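Local coordinates for gluconate kinase (Lactobacillus acidophilus, PDB 3LL3), which binds ATP and probably phosphorylates a sugar substrate, acting as a carbohydrate kinase of the FGGY family, at residues E159-I162 / F163-G167; I397-G401 / G402-S406. One frame throughout, in Å; residues are numbered along the deposited sequence.

Overall arrangement
Contacts 1 and 2 are two local contacts in different halves of an actin-like kinase, their centres about 34 Å apart on opposite sides of the centre of the chain. They share no secondary-structure element. Contact 1 is the last part of helix 157-166 in the N-terminal half, mostly buried and away from the ligand sites; main-chain bonds, one tyrosine-arginine pair and a threonine side chain hold it. Contact 2, partly buried in the C-terminal half, is the turn that leaves strand 396-400: one glycine N-H bonds the alpha-phosphate of ATP, while the carbonyl of the glycine before it closes the turn. Comparison separates a helix with side-chain pairs one turn apart from a turn whose main chain meets a nucleotide phosphate.

Contact 1 of 2, residues E159-I162 / F163-G167; sequences EYII and FRLTG
Main-chain bonds from Phe163 N to Glu159 O, Arg164 N to Tyr160 O and Leu165 N to Ile161 O run from each residue to the one four before it, the pattern of the alpha helix 157-166 near its C-terminal end. One turn apart on this helix, Tyr160 and Arg164 lie side by side and point the same way. With CG anti to its backbone N (chi1 178°), the tyrosine presents one face to the arginine, whose CG sits 4.0 Å from the ring centroid in a CH-pi contact offset toward the rim. The arginine chain then bends at chi2 and chi3 and brings NH1 to within 2.7 Å of Tyr160 OH, a hydrogen bond that meets the hydroxyl near the guanidinium plane while ring and guanidinium stand 74° apart. A second bond, from NH2 to the hydroxyl of Tyr221, further fixes the rotation of the group. Elsewhere on the helix Ile161 CG2 meets Leu165 CD1 at 4.2 Å. Ile162 and Thr166 touch Ile214 of strand 213-214 and, with Leu165, strand 232-238; Tyr160, Arg164 and also Leu165 touch helix 49-65. The helix closes at Gly167, whose phi is positive. In the last turn Ile162 O accepts two bonds from opposite faces of its carbonyl plane, from Thr166 N at 3.0 Å and Thr166 OG1 at 2.9 Å.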
ATOM      1  N   GLU A 159     -29.128 -32.138   3.029  1.00 27.09           N
ATOM      2  CA  GLU A 159     -29.483 -33.562   3.046  1.00 26.56           C
ATOM      3  C   GLU A 159     -29.852 -34.018   4.461  1.00 25.43           C
ATOM      4  O   GLU A 159     -30.827 -34.731   4.660  1.00 25.08           O
ATOM      5  CB  GLU A 159     -28.327 -34.422   2.528  1.00 26.77           C
ATOM      6  CG  GLU A 159     -28.022 -34.250   1.050  1.00 28.19           C
ATOM      7  CD  GLU A 159     -27.396 -32.905   0.780  1.00 30.64           C
ATOM      8  OE1 GLU A 159     -26.399 -32.589   1.474  1.00 29.74           O
ATOM      9  OE2 GLU A 159     -27.920 -32.158  -0.092  1.00 28.96           O
ATOM     10  N   TYR A 160     -29.058 -33.595   5.435  1.00 24.64           N
ATOM     11  CA  TYR A 160     -29.310 -33.927   6.822  1.00 27.67           C
ATOM     12  C   TYR A 160     -30.710 -33.520   7.249  1.00 28.02           C
ATOM     13  O   TYR A 160     -31.468 -34.348   7.775  1.00 28.59           O
ATOM     14  CB  TYR A 160     -28.292 -33.251   7.743  1.00 26.37           C
ATOM     15  CG  TYR A 160     -28.587 -33.555   9.203  1.00 31.40           C
ATOM     16  CD1 TYR A 160     -28.395 -34.825   9.714  1.00 31.45           C
ATOM     17  CD2 TYR A 160     -29.082 -32.575  10.057  1.00 33.82           C
ATOM     18  CE1 TYR A 160     -28.681 -35.117  11.037  1.00 34.25           C
ATOM     19  CE2 TYR A 160     -29.366 -32.856  11.387  1.00 33.32           C
ATOM     20  CZ  TYR A 160     -29.163 -34.127  11.870  1.00 35.41           C
ATOM     21  OH  TYR A 160     -29.444 -34.404  13.195  1.00 37.61           O
ATOM     22  N   ILE A 161     -31.035 -32.234   7.033  1.00 27.28           N
ATOM     23  CA  ILE A 161     -32.341 -31.698   7.388  1.00 25.55           C
ATOM     24  C   ILE A 161     -33.444 -32.498   6.725  1.00 27.47           C
ATOM     25  O   ILE A 161     -34.367 -32.970   7.391  1.00 27.94           O
ATOM     26  CB  ILE A 161     -32.481 -30.202   7.012  1.00 25.12           C
ATOM     27  CG1 ILE A 161     -31.502 -29.364   7.835  1.00 24.16           C
ATOM     28  CG2 ILE A 161     -33.902 -29.727   7.240  1.00 24.36           C
ATOM     29  CD1 ILE A 161     -31.212 -27.976   7.254  1.00 26.22           C
ATOM     30  N   ILE A 162     -33.358 -32.658   5.414  1.00 24.78           N
ATOM     31  CA  ILE A 162     -34.406 -33.375   4.716  1.00 27.13           C
ATOM     32  C   ILE A 162     -34.498 -34.830   5.199  1.00 29.50           C
ATOM     33  O   ILE A 162     -35.575 -35.421   5.218  1.00 29.55           O
ATOM     34  CB  ILE A 162     -34.214 -33.278   3.207  1.00 26.74           C
ATOM     35  CG1 ILE A 162     -34.454 -31.817   2.787  1.00 26.32           C
ATOM     36  CG2 ILE A 162     -35.164 -34.227   2.469  1.00 25.25           C
ATOM     37  CD1 ILE A 162     -34.128 -31.511   1.359  1.00 25.40           C
ATOM     38  N   PHE A 163     -33.369 -35.388   5.614  1.00 28.96           N
ATOM     39  CA  PHE A 163     -33.355 -36.768   6.074  1.00 29.88           C
ATOM     40  C   PHE A 163     -34.116 -36.861   7.388  1.00 32.10           C
ATOM     41  O   PHE A 163     -34.922 -37.772   7.589  1.00 32.02           O
ATOM     42  CB  PHE A 163     -31.926 -37.266   6.254  1.00 30.27           C
ATOM     43  CG  PHE A 163     -31.835 -38.639   6.856  1.00 32.95           C
ATOM     44  CD1 PHE A 163     -32.406 -39.727   6.217  1.00 32.26           C
ATOM     45  CD2 PHE A 163     -31.174 -38.840   8.060  1.00 35.40           C
ATOM     46  CE1 PHE A 163     -32.321 -41.006   6.767  1.00 38.14           C
ATOM     47  CE2 PHE A 163     -31.079 -40.127   8.620  1.00 37.14           C
ATOM     48  CZ  PHE A 163     -31.655 -41.201   7.972  1.00 38.75           C
ATOM     49  N   ARG A 164     -33.873 -35.903   8.275  1.00 30.11           N
ATOM     50  CA  ARG A 164     -34.558 -35.907   9.551  1.00 32.57           C
ATOM     51  C   ARG A 164     -36.059 -35.821   9.312  1.00 33.21           C
ATOM     52  O   ARG A 164     -36.830 -36.495   9.992  1.00 36.03           O
ATOM     53  CB  ARG A 164     -34.075 -34.765  10.444  1.00 32.94           C
ATOM     54  CG  ARG A 164     -32.658 -34.949  10.989  1.00 34.28           C
ATOM     55  CD  ARG A 164     -32.598 -35.981  12.122  1.00 35.49           C
ATOM     56  NE  ARG A 164     -33.478 -35.629  13.231  1.00 35.16           N
ATOM     57  CZ  ARG A 164     -33.163 -34.789  14.214  1.00 37.66           C
ATOM     58  NH1 ARG A 164     -31.975 -34.207  14.246  1.00 37.30           N
ATOM     59  NH2 ARG A 164     -34.052 -34.518  15.166  1.00 40.30           N
ATOM     60  N   LEU A 165     -36.475 -35.023   8.328  1.00 30.38           N
ATOM     61  CA  LEU A 165     -37.907 -34.818   8.076  1.00 31.89           C
ATOM     62  C   LEU A 165     -38.641 -35.980   7.383  1.00 33.77           C
ATOM     63  O   LEU A 165     -39.824 -36.215   7.656  1.00 33.83           O
ATOM     64  CB  LEU A 165     -38.148 -33.512   7.301  1.00 29.34           C
ATOM     65  CG  LEU A 165     -37.851 -32.225   8.063  1.00 28.97           C
ATOM     66  CD1 LEU A 165     -37.905 -31.019   7.108  1.00 27.71           C
ATOM     67  CD2 LEU A 165     -38.822 -32.035   9.216  1.00 30.85           C
ATOM     68  N   THR A 166     -37.954 -36.688   6.483  1.00 31.44           N
ATOM     69  CA  THR A 166     -38.615 -37.655   5.613  1.00 33.42           C
ATOM     70  C   THR A 166     -38.007 -39.045   5.662  1.00 34.12           C
ATOM     71  O   THR A 166     -38.553 -39.968   5.068  1.00 35.07           O
ATOM     72  CB  THR A 166     -38.532 -37.236   4.135  1.00 33.80           C
ATOM     73  OG1 THR A 166     -37.164 -37.301   3.699  1.00 31.14           O
ATOM     74  CG2 THR A 166     -39.096 -35.827   3.923  1.00 32.29           C
ATOM     75  N   GLY A 167     -36.855 -39.189   6.312  1.00 32.34           N
ATOM     76  CA  GLY A 167     -36.154 -40.460   6.306  1.00 32.01           C
ATOM     77  C   GLY A 167     -35.518 -40.779   4.956  1.00 36.01           C
ATOM     78  O   GLY A 167     -35.038 -41.888   4.739  1.00 33.53           O
TER

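Contact 2 of 2, residues I397-G401 / G402-S406; sequences INATG and GFLKS. With ATP (adenosine-5'-triphosphate), chain C.
The Phe403 ring and the adenine of ATP meet obliquely: ring atom CD1 comes within 3.4 Å of N3 of the nucleotide and 3.5 Å of its C2. The backbone shares in this approach, with Phe403 O 3.1 Å from the same C2. Along the rest of the base, the aliphatic CD and CE of Lys405 pass near N6. A second flat group is the Gly401 carbonyl, which takes a hydrogen bond from Leu404 N at 3.0 Å, the donor standing well above the carbonyl plane; this closes a beta turn of 3-10 character directly after strand 396-400. The glycine pair at a strand end beside the nucleotide is consistent with the adenosine motif of actin-like ATPases. Leu404 points its CB back toward the strand; with CG opposite the carbonyl carbon (chi1 -53°) and the chain extended beyond, CD1 rests 3.6 Å from Ala399 CB and 3.3 Å from Thr400 O. It also reaches Val409 and Cys413 of helix 407-417, which Ser406 OG caps at Val409 N. Gly402 N binds O1A of the alpha-phosphate at 2.8 Å, with an angle of 160° at the hydrogen. One main-chain N-H thus donates to the alpha-phosphate, with Thr261 N and Gly300 O also bonding ATP, and since Gly402 has no CB, O2A can lie close to its CA.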
ATOM      1  N   ILE A 397     -25.969  -6.317 -15.178  1.00 26.16           N
ATOM      2  CA  ILE A 397     -25.550  -6.969 -13.956  1.00 25.78           C
ATOM      3  C   ILE A 397     -26.690  -6.777 -12.984  1.00 26.03           C
ATOM      4  O   ILE A 397     -27.036  -5.631 -12.647  1.00 23.53           O
ATOM      5  CB  ILE A 397     -24.312  -6.291 -13.320  1.00 25.45           C
ATOM      6  CG1 ILE A 397     -23.168  -6.142 -14.330  1.00 29.04           C
ATOM      7  CG2 ILE A 397     -23.884  -7.064 -12.081  1.00 25.25           C
ATOM      8  CD1 ILE A 397     -22.671  -7.425 -14.895  1.00 28.78           C
ATOM      9  N   ASN A 398     -27.304  -7.881 -12.564  1.00 23.53           N
ATOM     10  CA  ASN A 398     -28.345  -7.833 -11.548  1.00 24.78           C
ATOM     11  C   ASN A 398     -27.725  -7.867 -10.162  1.00 24.93           C
ATOM     12  O   ASN A 398     -27.131  -8.872  -9.769  1.00 24.52           O
ATOM     13  CB  ASN A 398     -29.332  -8.984 -11.737  1.00 23.97           C
ATOM     14  CG  ASN A 398     -29.948  -8.989 -13.124  1.00 27.14           C
ATOM     15  OD1 ASN A 398     -30.742  -9.861 -13.473  1.00 33.07           O
ATOM     16  ND2 ASN A 398     -29.579  -8.013 -13.922  1.00 31.09           N
ATOM     17  N   ALA A 399     -27.884  -6.772  -9.426  1.00 23.23           N
ATOM     18  CA  ALA A 399     -27.075  -6.496  -8.246  1.00 23.65           C
ATOM     19  C   ALA A 399     -27.850  -6.416  -6.946  1.00 24.50           C
ATOM     20  O   ALA A 399     -28.920  -5.811  -6.875  1.00 25.74           O
ATOM     21  CB  ALA A 399     -26.292  -5.197  -8.455  1.00 21.23           C
ATOM     22  N   THR A 400     -27.265  -6.981  -5.903  1.00 22.03           N
ATOM     23  CA  THR A 400     -27.862  -6.979  -4.581  1.00 23.72           C
ATOM     24  C   THR A 400     -26.746  -6.878  -3.546  1.00 23.31           C
ATOM     25  O   THR A 400     -25.577  -7.012  -3.888  1.00 22.35           O
ATOM     26  CB  THR A 400     -28.620  -8.302  -4.322  1.00 23.52           C
ATOM     27  OG1 THR A 400     -27.745  -9.412  -4.555  1.00 23.15           O
ATOM     28  CG2 THR A 400     -29.843  -8.438  -5.248  1.00 25.18           C
ATOM     29  N   GLY A 401     -27.112  -6.676  -2.286  1.00 23.15           N
ATOM     30  CA  GLY A 401     -26.160  -6.723  -1.195  1.00 25.76           C
ATOM     31  C   GLY A 401     -25.928  -5.385  -0.521  1.00 24.79           C
ATOM     32  O   GLY A 401     -25.991  -4.356  -1.161  1.00 24.52           O
ATOM     33  N   GLY A 402     -25.651  -5.421   0.776  1.00 26.00           N
ATOM     34  CA  GLY A 402     -25.513  -4.227   1.583  1.00 27.57           C
ATOM     35  C   GLY A 402     -24.416  -3.273   1.151  1.00 28.30           C
ATOM     36  O   GLY A 402     -24.485  -2.075   1.450  1.00 29.15           O
ATOM     37  N   PHE A 403     -23.394  -3.779   0.461  1.00 25.35           N
ATOM     38  CA  PHE A 403     -22.298  -2.908   0.026  1.00 26.28           C
ATOM     39  C   PHE A 403     -22.763  -2.005  -1.108  1.00 25.59           C
ATOM     40  O   PHE A 403     -22.224  -0.922  -1.306  1.00 26.16           O
ATOM     41  CB  PHE A 403     -21.068  -3.723  -0.407  1.00 24.79           C
ATOM     42  CG  PHE A 403     -19.927  -2.880  -0.901  1.00 25.59           C
ATOM     43  CD1 PHE A 403     -19.261  -2.012  -0.037  1.00 24.34           C
ATOM     44  CD2 PHE A 403     -19.517  -2.948  -2.229  1.00 23.45           C
ATOM     45  CE1 PHE A 403     -18.201  -1.237  -0.486  1.00 24.80           C
ATOM     46  CE2 PHE A 403     -18.452  -2.157  -2.696  1.00 24.16           C
ATOM     47  CZ  PHE A 403     -17.796  -1.306  -1.819  1.00 25.23           C
ATOM     48  N   LEU A 404     -23.768  -2.476  -1.842  1.00 26.80           N
ATOM     49  CA  LEU A 404     -24.338  -1.762  -2.975  1.00 26.82           C
ATOM     50  C   LEU A 404     -25.579  -0.958  -2.594  1.00 27.35           C
ATOM     51  O   LEU A 404     -26.408  -0.680  -3.444  1.00 28.66           O
ATOM     52  CB  LEU A 404     -24.731  -2.742  -4.080  1.00 24.79           C
ATOM     53  CG  LEU A 404     -23.617  -3.688  -4.499  1.00 28.15           C
ATOM     54  CD1 LEU A 404     -24.103  -4.625  -5.596  1.00 25.75           C
ATOM     55  CD2 LEU A 404     -22.348  -2.921  -4.910  1.00 24.82           C
ATOM     56  N   LYS A 405     -25.697  -0.579  -1.329  1.00 27.45           N
ATOM     57  CA  LYS A 405     -26.842   0.192  -0.874  1.00 29.31           C
ATOM     58  C   LYS A 405     -26.909   1.558  -1.527  1.00 31.69           C
ATOM     59  O   LYS A 405     -27.961   1.974  -1.963  1.00 27.33           O
ATOM     60  CB  LYS A 405     -26.828   0.379   0.645  1.00 31.45           C
ATOM     61  CG  LYS A 405     -28.132   0.985   1.168  1.00 35.78           C
ATOM     62  CD  LYS A 405     -27.970   1.626   2.541  1.00 42.25           C
ATOM     63  CE  LYS A 405     -27.650   0.598   3.604  1.00 44.41           C
ATOM     64  NZ  LYS A 405     -28.537  -0.618   3.509  1.00 48.00           N
ATOM     65  N   SER A 406     -25.777   2.253  -1.584  1.00 28.29           N
ATOM     66  CA  SER A 406     -25.757   3.644  -2.001  1.00 28.72           C
ATOM     67  C   SER A 406     -25.780   3.801  -3.513  1.00 28.54           C
ATOM     68  O   SER A 406     -25.243   2.976  -4.241  1.00 24.19           O
ATOM     69  CB  SER A 406     -24.503   4.326  -1.462  1.00 27.19           C
ATOM     70  OG  SER A 406     -23.380   3.841  -2.173  1.00 25.88           O
TER
HETATM   71  PG  ATP C1760     -27.058 -11.414   4.806  1.00 65.57           P
HETATM   72  O1G ATP C1760     -27.335 -10.333   6.038  1.00 56.62           O
HETATM   73  O2G ATP C1760     -28.295 -11.348   3.700  1.00 54.67           O
HETATM   74  O3G ATP C1760     -26.912 -12.760   5.356  1.00 63.04           O
HETATM   75  PB  ATP C1760     -24.568  -9.998   4.735  1.00 44.19           P
HETATM   76  O1B ATP C1760     -23.290  -9.929   3.702  1.00 40.99           O
HETATM   77  O2B ATP C1760     -24.176 -10.465   6.058  1.00 45.61           O
HETATM   78  O3B ATP C1760     -25.664 -11.017   4.015  1.00 51.75           O
HETATM   79  PA  ATP C1760     -25.383  -7.290   3.881  1.00 34.09           P
HETATM   80  O1A ATP C1760     -25.785  -7.694   2.344  1.00 31.64           O
HETATM   81  O2A ATP C1760     -26.315  -6.335   4.466  1.00 38.60           O
HETATM   82  O3A ATP C1760     -25.308  -8.532   4.974  1.00 41.16           O
HETATM   83  O5' ATP C1760     -23.910  -6.562   3.791  1.00 33.57           O
HETATM   84  C5' ATP C1760     -23.230  -6.284   4.992  1.00 33.08           C
HETATM   85  C4' ATP C1760     -22.168  -5.251   4.704  1.00 31.19           C
HETATM   86  O4' ATP C1760     -22.570  -3.983   4.210  1.00 31.75           O
HETATM   87  C3' ATP C1760     -20.990  -5.007   5.694  1.00 30.05           C
HETATM   88  O3' ATP C1760     -19.838  -5.753   5.434  1.00 30.97           O
HETATM   89  C2' ATP C1760     -20.864  -3.442   5.762  1.00 30.08           C
HETATM   90  O2' ATP C1760     -19.545  -3.002   5.938  1.00 34.10           O
HETATM   91  C1' ATP C1760     -21.548  -3.058   4.468  1.00 33.56           C
HETATM   92  N9  ATP C1760     -22.230  -1.773   4.519  1.00 34.01           N
HETATM   93  C8  ATP C1760     -23.130  -1.344   5.425  1.00 34.49           C
HETATM   94  N7  ATP C1760     -23.593  -0.078   4.969  1.00 33.98           N
HETATM   95  C5  ATP C1760     -22.944   0.213   3.747  1.00 31.51           C
HETATM   96  C6  ATP C1760     -23.028   1.309   2.858  1.00 31.96           C
HETATM   97  N6  ATP C1760     -23.956   2.395   3.148  1.00 31.99           N
HETATM   98  N1  ATP C1760     -22.292   1.328   1.741  1.00 29.13           N
HETATM   99  C2  ATP C1760     -21.439   0.291   1.438  1.00 28.71           C
HETATM  100  N3  ATP C1760     -21.363  -0.777   2.314  1.00 28.43           N
HETATM  101  C4  ATP C1760     -22.113  -0.798   3.452  1.00 30.21           C